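Local coordinates for uncharacterized rhodanese-related protein TVG0868615 (Thermoplasma volcanium GSS1, PDB 3GK5), which is of unknown function but holds a rhodanese-like domain, the part described here, of a family that often handles sulfur transfer, at residues A[57-68]-A[81-90]; A[45-56]-A[71-81]. All blocks are in the same frame, centred on the assembly; numbering follows the deposited sequence.

Interaction 1 (A[57-68]-A[81-90])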
loop_
_atom_site.group_PDB
_atom_site.type_symbol
_atom_site.label_atom_id
_atom_site.label_comp_id
_atom_site.label_asym_id
_atom_site.label_seq_id
_atom_site.Cartn_x
_atom_site.Cartn_y
_atom_site.Cartn_z
ATOM N N LYS A 57 9.308 3.757 -5.379
ATOM C CA LYS A 57 8.057 3.507 -6.087
ATOM C C LYS A 57 7.152 2.807 -5.080
ATOM O O LYS A 57 7.353 1.638 -4.765
ATOM C CB LYS A 57 8.321 2.590 -7.282
ATOM C CG LYS A 57 7.095 2.198 -8.092
ATOM C CD LYS A 57 6.678 3.302 -9.043
ATOM C CE LYS A 57 6.316 2.751 -10.431
ATOM N NZ LYS A 57 5.022 1.997 -10.465
ATOM N N TYR A 58 6.160 3.524 -4.570
ATOM C CA TYR A 58 5.261 2.949 -3.580
ATOM C C TYR A 58 3.977 2.348 -4.132
ATOM O O TYR A 58 3.407 2.837 -5.109
ATOM C CB TYR A 58 4.895 3.999 -2.527
ATOM C CG TYR A 58 6.053 4.451 -1.663
ATOM C CD1 TYR A 58 6.741 5.641 -1.935
ATOM C CD2 TYR A 58 6.449 3.700 -0.558
ATOM C CE1 TYR A 58 7.789 6.066 -1.119
ATOM C CE2 TYR A 58 7.491 4.114 0.259
ATOM C CZ TYR A 58 8.155 5.289 -0.021
ATOM O OH TYR A 58 9.185 5.679 0.797
ATOM N N ALA A 59 3.536 1.278 -3.483
ATOM C CA ALA A 59 2.298 0.595 -3.835
ATOM C C ALA A 59 1.410 0.725 -2.592
ATOM O O ALA A 59 1.638 0.059 -1.577
ATOM C CB ALA A 59 2.579 -0.886 -4.162
ATOM N N VAL A 60 0.409 1.596 -2.668
ATOM C CA VAL A 60 -0.475 1.839 -1.532
ATOM C C VAL A 60 -1.580 0.818 -1.461
ATOM O O VAL A 60 -2.397 0.696 -2.373
ATOM C CB VAL A 60 -1.119 3.228 -1.597
ATOM C CG1 VAL A 60 -1.713 3.574 -0.248
ATOM C CG2 VAL A 60 -0.102 4.248 -2.024
ATOM N N ILE A 61 -1.608 0.088 -0.359
ATOM C CA ILE A 61 -2.601 -0.940 -0.204
ATOM C C ILE A 61 -3.570 -0.637 0.909
ATOM O O ILE A 61 -3.252 0.040 1.880
ATOM C CB ILE A 61 -1.945 -2.289 0.050
ATOM C CG1 ILE A 61 -2.964 -3.411 -0.196
ATOM C CG2 ILE A 61 -1.398 -2.324 1.456
ATOM C CD1 ILE A 61 -2.336 -4.689 -0.769
ATOM N N CYS A 62 -4.761 -1.174 0.761
ATOM C CA CYS A 62 -5.816 -0.954 1.721
ATOM C C CYS A 62 -6.529 -2.283 1.995
ATOM O O CYS A 62 -6.123 -3.315 1.473
ATOM C CB CYS A 62 -6.755 0.069 1.107
ATOM S SG CYS A 62 -8.101 0.459 2.091
ATOM N N ALA A 63 -7.576 -2.285 2.807
ATOM C CA ALA A 63 -8.276 -3.546 3.051
ATOM C C ALA A 63 -9.030 -3.922 1.784
ATOM O O ALA A 63 -8.984 -5.070 1.341
ATOM C CB ALA A 63 -9.255 -3.424 4.230
ATOM N N HIS A 64 -9.717 -2.940 1.203
ATOM C CA HIS A 64 -10.487 -3.159 -0.016
ATOM C C HIS A 64 -10.136 -2.182 -1.127
ATOM O O HIS A 64 -10.422 -2.447 -2.290
ATOM C CB HIS A 64 -11.983 -3.074 0.283
ATOM C CG HIS A 64 -12.399 -3.887 1.464
ATOM N ND1 HIS A 64 -12.616 -3.331 2.707
ATOM C CD2 HIS A 64 -12.577 -5.220 1.610
ATOM C CE1 HIS A 64 -12.908 -4.289 3.568
ATOM N NE2 HIS A 64 -12.891 -5.446 2.928
ATOM N N GLY A 65 -9.531 -1.054 -0.764
ATOM C CA GLY A 65 -9.136 -0.073 -1.760
ATOM C C GLY A 65 -9.761 1.305 -1.628
ATOM O O GLY A 65 -9.410 2.231 -2.360
ATOM N N ASN A 66 -10.685 1.455 -0.692
ATOM C CA ASN A 66 -11.354 2.732 -0.495
ATOM C C ASN A 66 -10.448 3.771 0.164
ATOM O O ASN A 66 -10.496 4.950 -0.186
ATOM C CB ASN A 66 -12.617 2.504 0.337
ATOM C CG ASN A 66 -12.606 1.159 1.052
ATOM O OD1 ASN A 66 -11.842 0.950 1.993
ATOM N ND2 ASN A 66 -13.442 0.237 0.592
ATOM N N ARG A 67 -9.613 3.327 1.101
ATOM C CA ARG A 67 -8.705 4.221 1.816
ATOM C C ARG A 67 -7.409 4.457 1.041
ATOM O O ARG A 67 -6.827 5.541 1.094
ATOM C CB ARG A 67 -8.395 3.648 3.204
ATOM C CG ARG A 67 -9.618 3.580 4.124
ATOM C CD ARG A 67 -9.323 2.829 5.413
ATOM N NE ARG A 67 -9.143 1.399 5.162
ATOM C CZ ARG A 67 -8.775 0.506 6.078
ATOM N NH1 ARG A 67 -8.647 -0.771 5.735
ATOM N NH2 ARG A 67 -8.521 0.884 7.329
ATOM N N SER A 68 -6.956 3.437 0.322
ATOM C CA SER A 68 -5.747 3.562 -0.467
ATOM C C SER A 68 -5.961 4.610 -1.563
ATOM O O SER A 68 -5.093 5.447 -1.806
ATOM C CB SER A 68 -5.391 2.215 -1.095
ATOM O OG SER A 68 -6.493 1.711 -1.819
ATOM N N ASN A 81 6.099 9.100 -6.240
ATOM C CA ASN A 81 5.865 8.037 -7.193
ATOM C C ASN A 81 5.150 6.893 -6.466
ATOM O O ASN A 81 5.795 5.964 -5.969
ATOM C CB ASN A 81 7.205 7.580 -7.760
ATOM C CG ASN A 81 7.057 6.507 -8.795
ATOM O OD1 ASN A 81 6.003 6.373 -9.416
ATOM N ND2 ASN A 81 8.121 5.738 -9.007
ATOM N N ILE A 82 3.820 6.989 -6.387
ATOM C CA ILE A 82 3.000 5.972 -5.727
ATOM C C ILE A 82 1.880 5.498 -6.638
ATOM O O ILE A 82 1.458 6.213 -7.540
ATOM C CB ILE A 82 2.347 6.487 -4.408
ATOM C CG1 ILE A 82 1.038 7.223 -4.706
ATOM C CG2 ILE A 82 3.313 7.399 -3.658
ATOM C CD1 ILE A 82 1.189 8.499 -5.501
ATOM N N VAL A 83 1.402 4.283 -6.389
ATOM C CA VAL A 83 0.327 3.690 -7.170
ATOM C C VAL A 83 -0.686 3.064 -6.216
ATOM O O VAL A 83 -0.337 2.717 -5.094
ATOM C CB VAL A 83 0.873 2.595 -8.081
ATOM C CG1 VAL A 83 1.840 3.194 -9.097
ATOM C CG2 VAL A 83 1.576 1.549 -7.235
ATOM N N ASP A 84 -1.931 2.921 -6.659
ATOM C CA ASP A 84 -2.985 2.329 -5.830
ATOM C C ASP A 84 -3.118 0.842 -6.170
ATOM O O ASP A 84 -3.050 0.465 -7.340
ATOM C CB ASP A 84 -4.317 3.064 -6.084
ATOM C CG ASP A 84 -5.453 2.565 -5.205
ATOM O OD1 ASP A 84 -5.224 2.355 -3.992
ATOM O OD2 ASP A 84 -6.589 2.401 -5.716
ATOM N N VAL A 85 -3.285 0.001 -5.154
ATOM C CA VAL A 85 -3.428 -1.436 -5.380
ATOM C C VAL A 85 -4.907 -1.840 -5.417
ATOM O O VAL A 85 -5.624 -1.750 -4.413
ATOM C CB VAL A 85 -2.720 -2.267 -4.276
ATOM C CG1 VAL A 85 -2.873 -3.753 -4.564
ATOM C CG2 VAL A 85 -1.257 -1.893 -4.184
ATOM N N GLU A 86 -5.349 -2.301 -6.581
ATOM C CA GLU A 86 -6.735 -2.707 -6.790
ATOM C C GLU A 86 -7.195 -3.878 -5.926
ATOM O O GLU A 86 -6.507 -4.891 -5.822
ATOM C CB GLU A 86 -6.930 -3.055 -8.267
ATOM C CG GLU A 86 -6.433 -1.959 -9.195
ATOM C CD GLU A 86 -6.191 -2.433 -10.614
ATOM O OE1 GLU A 86 -5.783 -1.595 -11.450
ATOM O OE2 GLU A 86 -6.405 -3.637 -10.891
ATOM N N GLY A 87 -8.367 -3.728 -5.319
ATOM C CA GLY A 87 -8.922 -4.780 -4.488
ATOM C C GLY A 87 -8.421 -4.824 -3.056
ATOM O O GLY A 87 -8.957 -5.564 -2.228
ATOM N N GLY A 88 -7.396 -4.034 -2.759
ATOM C CA GLY A 88 -6.842 -4.028 -1.418
ATOM C C GLY A 88 -6.063 -5.302 -1.157
ATOM O O GLY A 88 -5.693 -6.022 -2.090
ATOM N N ILE A 89 -5.800 -5.580 0.114
ATOM C CA ILE A 89 -5.075 -6.788 0.488
ATOM C C ILE A 89 -6.077 -7.945 0.483
ATOM O O ILE A 89 -5.699 -9.114 0.504
ATOM C CB ILE A 89 -4.427 -6.627 1.883
ATOM C CG1 ILE A 89 -3.375 -7.708 2.106
ATOM C CG2 ILE A 89 -5.489 -6.703 2.965
ATOM C CD1 ILE A 89 -2.440 -7.411 3.276
ATOM N N GLN A 90 -7.364 -7.607 0.454
ATOM C CA GLN A 90 -8.407 -8.618 0.405
ATOM C C GLN A 90 -8.214 -9.370 -0.907
ATOM O O GLN A 90 -8.107 -10.590 -0.919
ATOM C CB GLN A 90 -9.791 -7.964 0.432
ATOM C CG GLN A 90 -10.936 -8.918 0.107
ATOM C CD GLN A 90 -12.281 -8.215 -0.034
ATOM O OE1 GLN A 90 -12.426 -7.273 -0.816
ATOM N NE2 GLN A 90 -13.275 -8.681 0.716
HETATM O O HOH W 1 -5.666 -0.973 -1.765
#

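Interaction 2 (A[45-56]-A[71-81])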
loop_
_atom_site.group_PDB
_atom_site.type_symbol
_atom_site.label_atom_id
_atom_site.label_comp_id
_atom_site.label_asym_id
_atom_site.label_seq_id
_atom_site.Cartn_x
_atom_site.Cartn_y
_atom_site.Cartn_z
ATOM N N LEU A 45 -1.124 9.539 8.032
ATOM C CA LEU A 45 -0.495 9.819 6.746
ATOM C C LEU A 45 -0.244 11.300 6.524
ATOM O O LEU A 45 0.815 11.696 6.043
ATOM C CB LEU A 45 -1.345 9.259 5.604
ATOM C CG LEU A 45 -0.687 9.217 4.224
ATOM C CD1 LEU A 45 0.547 8.311 4.275
ATOM C CD2 LEU A 45 -1.691 8.693 3.186
ATOM N N ARG A 46 -1.221 12.120 6.877
ATOM C CA ARG A 46 -1.094 13.557 6.715
ATOM C C ARG A 46 0.110 14.116 7.474
ATOM O O ARG A 46 0.859 14.918 6.937
ATOM C CB ARG A 46 -2.390 14.233 7.171
ATOM C CG ARG A 46 -2.203 15.605 7.779
ATOM C CD ARG A 46 -3.247 16.570 7.263
ATOM N NE ARG A 46 -2.960 16.959 5.889
ATOM C CZ ARG A 46 -1.868 17.617 5.520
ATOM N NH1 ARG A 46 -0.963 17.962 6.429
ATOM N NH2 ARG A 46 -1.676 17.930 4.245
ATOM N N GLU A 47 0.310 13.672 8.711
ATOM C CA GLU A 47 1.421 14.165 9.519
ATOM C C GLU A 47 2.733 13.419 9.349
ATOM O O GLU A 47 3.797 13.956 9.658
ATOM C CB GLU A 47 1.068 14.143 11.012
ATOM C CG GLU A 47 -0.093 15.029 11.443
ATOM C CD GLU A 47 -1.434 14.320 11.381
ATOM O OE1 GLU A 47 -1.553 13.202 11.935
ATOM O OE2 GLU A 47 -2.376 14.888 10.787
ATOM N N LYS A 48 2.680 12.183 8.871
ATOM C CA LYS A 48 3.913 11.420 8.741
ATOM C C LYS A 48 4.251 10.903 7.352
ATOM O O LYS A 48 4.924 9.885 7.214
ATOM C CB LYS A 48 3.886 10.268 9.746
ATOM C CG LYS A 48 3.555 10.741 11.161
ATOM C CD LYS A 48 4.124 9.822 12.232
ATOM C CE LYS A 48 3.549 8.419 12.152
ATOM N NZ LYS A 48 4.101 7.555 13.240
ATOM N N TRP A 49 3.799 11.608 6.324
ATOM C CA TRP A 49 4.083 11.189 4.960
ATOM C C TRP A 49 5.470 11.678 4.548
ATOM O O TRP A 49 6.007 11.274 3.516
ATOM C CB TRP A 49 3.051 11.769 3.999
ATOM C CG TRP A 49 3.177 13.243 3.826
ATOM C CD1 TRP A 49 2.576 14.214 4.575
ATOM C CD2 TRP A 49 3.980 13.921 2.858
ATOM N NE1 TRP A 49 2.953 15.456 4.130
ATOM C CE2 TRP A 49 3.813 15.307 3.074
ATOM C CE3 TRP A 49 4.823 13.492 1.824
ATOM C CZ2 TRP A 49 4.465 16.272 2.297
ATOM C CZ3 TRP A 49 5.473 14.452 1.050
ATOM C CH2 TRP A 49 5.286 15.827 1.289
ATOM N N LYS A 50 6.034 12.563 5.364
ATOM C CA LYS A 50 7.342 13.138 5.104
ATOM C C LYS A 50 8.415 12.076 5.247
ATOM O O LYS A 50 9.521 12.209 4.722
ATOM C CB LYS A 50 7.591 14.300 6.075
ATOM C CG LYS A 50 6.389 15.252 6.193
ATOM C CD LYS A 50 6.697 16.565 6.922
ATOM C CE LYS A 50 7.246 16.361 8.329
ATOM N NZ LYS A 50 8.690 15.965 8.348
ATOM N N ILE A 51 8.067 11.007 5.947
ATOM C CA ILE A 51 8.990 9.908 6.180
ATOM C C ILE A 51 9.174 9.072 4.919
ATOM O O ILE A 51 10.044 8.212 4.861
ATOM C CB ILE A 51 8.466 9.012 7.304
ATOM C CG1 ILE A 51 7.945 9.895 8.447
ATOM C CG2 ILE A 51 9.573 8.098 7.797
ATOM C CD1 ILE A 51 7.241 9.133 9.551
ATOM N N LEU A 52 8.356 9.342 3.910
ATOM C CA LEU A 52 8.419 8.615 2.650
ATOM C C LEU A 52 9.557 9.073 1.741
ATOM O O LEU A 52 9.803 10.271 1.598
ATOM C CB LEU A 52 7.084 8.754 1.918
ATOM C CG LEU A 52 5.979 7.752 2.260
ATOM C CD1 LEU A 52 6.149 7.201 3.658
ATOM C CD2 LEU A 52 4.632 8.429 2.101
ATOM N N GLU A 53 10.245 8.110 1.130
ATOM C CA GLU A 53 11.356 8.398 0.219
ATOM C C GLU A 53 10.838 8.832 -1.142
ATOM O O GLU A 53 9.879 8.261 -1.661
ATOM C CB GLU A 53 12.234 7.162 0.022
ATOM C CG GLU A 53 13.482 7.125 0.864
ATOM C CD GLU A 53 13.184 6.994 2.328
ATOM O OE1 GLU A 53 12.579 7.926 2.899
ATOM O OE2 GLU A 53 13.549 5.952 2.910
ATOM N N ARG A 54 11.495 9.822 -1.731
ATOM C CA ARG A 54 11.086 10.331 -3.032
ATOM C C ARG A 54 11.628 9.444 -4.142
ATOM O O ARG A 54 11.054 9.363 -5.230
ATOM C CB ARG A 54 11.602 11.758 -3.213
ATOM C CG ARG A 54 11.052 12.473 -4.428
ATOM C CD ARG A 54 11.698 13.837 -4.566
ATOM N NE ARG A 54 11.050 14.667 -5.578
ATOM C CZ ARG A 54 11.439 15.901 -5.882
ATOM N NH1 ARG A 54 12.476 16.440 -5.253
ATOM N NH2 ARG A 54 10.792 16.598 -6.808
ATOM N N ASP A 55 12.739 8.777 -3.844
ATOM C CA ASP A 55 13.403 7.889 -4.792
ATOM C C ASP A 55 12.846 6.471 -4.759
ATOM O O ASP A 55 13.529 5.525 -5.150
ATOM C CB ASP A 55 14.897 7.831 -4.492
ATOM C CG ASP A 55 15.186 7.249 -3.128
ATOM O OD1 ASP A 55 14.726 7.826 -2.123
ATOM O OD2 ASP A 55 15.876 6.214 -3.057
ATOM N N LYS A 56 11.615 6.318 -4.287
ATOM C CA LYS A 56 11.006 5.002 -4.238
ATOM C C LYS A 56 9.690 4.963 -4.973
ATOM O O LYS A 56 9.051 5.992 -5.177
ATOM C CB LYS A 56 10.788 4.555 -2.796
ATOM C CG LYS A 56 12.052 4.137 -2.103
ATOM C CD LYS A 56 11.781 3.826 -0.660
ATOM C CE LYS A 56 13.070 3.613 0.101
ATOM N NZ LYS A 56 12.803 3.700 1.567
ATOM N N ALA A 71 -5.482 8.039 -0.363
ATOM C CA ALA A 71 -4.088 8.306 -0.031
ATOM C C ALA A 71 -3.286 8.611 -1.299
ATOM O O ALA A 71 -2.410 9.472 -1.304
ATOM C CB ALA A 71 -3.477 7.105 0.691
ATOM N N VAL A 72 -3.583 7.898 -2.375
ATOM C CA VAL A 72 -2.867 8.113 -3.612
ATOM C C VAL A 72 -3.064 9.514 -4.170
ATOM O O VAL A 72 -2.106 10.158 -4.577
ATOM C CB VAL A 72 -3.281 7.096 -4.667
ATOM C CG1 VAL A 72 -2.586 7.416 -5.981
ATOM C CG2 VAL A 72 -2.910 5.696 -4.199
ATOM N N GLU A 73 -4.307 9.985 -4.185
ATOM C CA GLU A 73 -4.619 11.315 -4.703
ATOM C C GLU A 73 -3.883 12.384 -3.903
ATOM O O GLU A 73 -3.548 13.443 -4.422
ATOM C CB GLU A 73 -6.131 11.564 -4.627
ATOM C CG GLU A 73 -6.850 11.595 -5.974
ATOM C CD GLU A 73 -6.539 12.853 -6.769
ATOM O OE1 GLU A 73 -5.403 12.988 -7.266
ATOM O OE2 GLU A 73 -7.427 13.720 -6.889
ATOM N N PHE A 74 -3.636 12.091 -2.633
ATOM C CA PHE A 74 -2.949 13.012 -1.747
ATOM C C PHE A 74 -1.444 13.030 -2.007
ATOM O O PHE A 74 -0.855 14.086 -2.221
ATOM C CB PHE A 74 -3.230 12.613 -0.297
ATOM C CG PHE A 74 -2.541 13.478 0.723
ATOM C CD1 PHE A 74 -2.854 14.829 0.842
ATOM C CD2 PHE A 74 -1.576 12.935 1.572
ATOM C CE1 PHE A 74 -2.214 15.629 1.792
ATOM C CE2 PHE A 74 -0.933 13.720 2.521
ATOM C CZ PHE A 74 -1.251 15.073 2.634
ATOM N N LEU A 75 -0.820 11.859 -2.001
ATOM C CA LEU A 75 0.622 11.781 -2.204
ATOM C C LEU A 75 1.044 12.004 -3.655
ATOM O O LEU A 75 2.210 12.291 -3.924
ATOM C CB LEU A 75 1.140 10.422 -1.730
ATOM C CG LEU A 75 0.741 9.992 -0.319
ATOM C CD1 LEU A 75 1.158 8.549 -0.112
ATOM C CD2 LEU A 75 1.383 10.901 0.720
ATOM N N SER A 76 0.105 11.864 -4.586
ATOM C CA SER A 76 0.415 12.045 -5.998
ATOM C C SER A 76 0.661 13.512 -6.314
ATOM O O SER A 76 1.495 13.845 -7.153
ATOM C CB SER A 76 -0.730 11.528 -6.875
ATOM O OG SER A 76 -1.829 12.419 -6.840
ATOM N N GLN A 77 -0.067 14.393 -5.641
ATOM C CA GLN A 77 0.088 15.818 -5.883
ATOM C C GLN A 77 1.308 16.358 -5.152
ATOM O O GLN A 77 1.709 17.496 -5.366
ATOM C CB GLN A 77 -1.162 16.576 -5.429
ATOM C CG GLN A 77 -2.470 16.008 -5.961
ATOM C CD GLN A 77 -3.682 16.757 -5.431
ATOM O OE1 GLN A 77 -3.841 17.953 -5.683
ATOM N NE2 GLN A 77 -4.542 16.057 -4.688
ATOM N N LEU A 78 1.897 15.543 -4.282
ATOM C CA LEU A 78 3.076 15.970 -3.540
ATOM C C LEU A 78 4.344 15.494 -4.239
ATOM O O LEU A 78 5.433 15.507 -3.658
ATOM C CB LEU A 78 3.038 15.429 -2.109
ATOM C CG LEU A 78 1.856 15.881 -1.247
ATOM C CD1 LEU A 78 1.803 15.051 0.014
ATOM C CD2 LEU A 78 1.982 17.365 -0.924
ATOM N N GLY A 79 4.190 15.055 -5.485
ATOM C CA GLY A 79 5.331 14.601 -6.263
ATOM C C GLY A 79 5.919 13.253 -5.897
ATOM O O GLY A 79 7.105 13.005 -6.123
ATOM N N LEU A 80 5.099 12.374 -5.332
ATOM C CA LEU A 80 5.576 11.052 -4.960
ATOM C C LEU A 80 5.181 10.019 -5.992
ATOM O O LEU A 80 4.088 10.053 -6.559
ATOM C CB LEU A 80 5.040 10.633 -3.591
ATOM C CG LEU A 80 5.764 11.185 -2.364
ATOM C CD1 LEU A 80 4.980 10.818 -1.122
ATOM C CD2 LEU A 80 7.179 10.620 -2.286
ATOM N N ASN A 81 6.099 9.100 -6.240
ATOM C CA ASN A 81 5.865 8.037 -7.193
ATOM C C ASN A 81 5.150 6.893 -6.466
ATOM O O ASN A 81 5.795 5.964 -5.969
ATOM C CB ASN A 81 7.205 7.580 -7.760
ATOM C CG ASN A 81 7.057 6.507 -8.795
ATOM O OD1 ASN A 81 6.003 6.373 -9.416
ATOM N ND2 ASN A 81 8.121 5.738 -9.007
HETATM O O HOH W 2 8.388 8.581 -4.227
#

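Interaction 1 (A[57-68]-A[81-90])
S68 meets D84 through a short side-chain bond. S68 OG donates to D84 OD1 at 2.6 Å, on the syn lone pair facing the other carboxylate oxygen. D84 reaches it with CG anti to the backbone N (chi1 -177°). A water donates to S68 OG and, 2.8 Å from its oxygen, to V85 O. The serine hydroxyl donates to D84 and accepts from this water. Next to this site, strands 58-61 and 82-85 run parallel. V60 N bonds to V83 O at 2.8 Å, and V85 N to V60 O at 3.0 Å. On one face of the sheet A59 CB touches both V83 CG2 and V85 CG2. On the other, V60 and I82 lie side by side against V72 of helix 66-76. These strands and that helix form a beta-alpha-beta unit of the rhodanese-like domain. Residues 62-67 fit the CxxGxR pattern of rhodanese active-site loops. C62 SG accepts a bond from G65 N at 3.5 Å. I89 N holds C62 O at 2.7 Å, and Q90 N holds A63 O at 3.1 Å. G88 lies beside them, where a CB would clash with A63 O. Farther out, Y3 OH bonds to D84 OD2, and R67 pairs with E28.

Interaction 2 (A[45-56]-A[71-81])
W49 and F74 are brought together by their first torsions. W49 puts CG between its own N and carbonyl carbon (chi1 70°), and F74 has CG anti to its N (chi1 179°). The edge of F74 points at a face of W49, a T-shaped pair with planes 83° apart. The F74 ring centre lies 5.6 Å from that of the five-membered ring of W49. L78 comes over the same face. Its CD1 sits almost straight above the six-membered ring, 3.5 Å from the centroid of W49, as a CH-pi contact. K50 CG lies over the opposite face, toward its rim. L80 CD1 meets W49 CE3 obliquely at 4.0 Å, and L75 CD2 touches W49 CB at 3.8 Å. An alanine at W49 would take away the indole and would probably leave L78 and the edge of F74 facing a gap. R46 NH2 comes to the F74 edge beside the W49 contact, 3.3 Å from F74 CZ, the two planes steeply inclined. L52 CD2 touches both L75 CD1 and L80 CD1, and L45 CD2 rests on A71 CB at 3.5 Å. No direct hydrogen bond crosses; the packing is mostly apolar, though a water links N81 N to K56 O. At the end of helix 66-76, L80 N bonds to L75 O at 3.2 Å. G79, with positive phi, is the C-prime residue of this Schellman motif, which turns the chain toward strand 82-85.

The centres of interactions 1 and 2 are about 13 Å apart. The centre of interaction 1 lies about 4 Å from the centre of the chain, in the parallel sheet; that of interaction 2 lies about 12 Å from it, where residues 45-56 pack on helix 66-76. The segments alternate in sequence: 45-56, 57-68, 71-81, 81-90. Helix 66-76 starts in interaction 1 and ends in interaction 2, and N81 belongs to both. The contacts also touch. Y58 OH probably hydrogen-bonds to E53 N at 2.7 Å, and D84 CB packs on V72 CG2. One face of the helix thus meets the sheet while another meets residues 45-56, giving layered packing within one rhodanese-like domain.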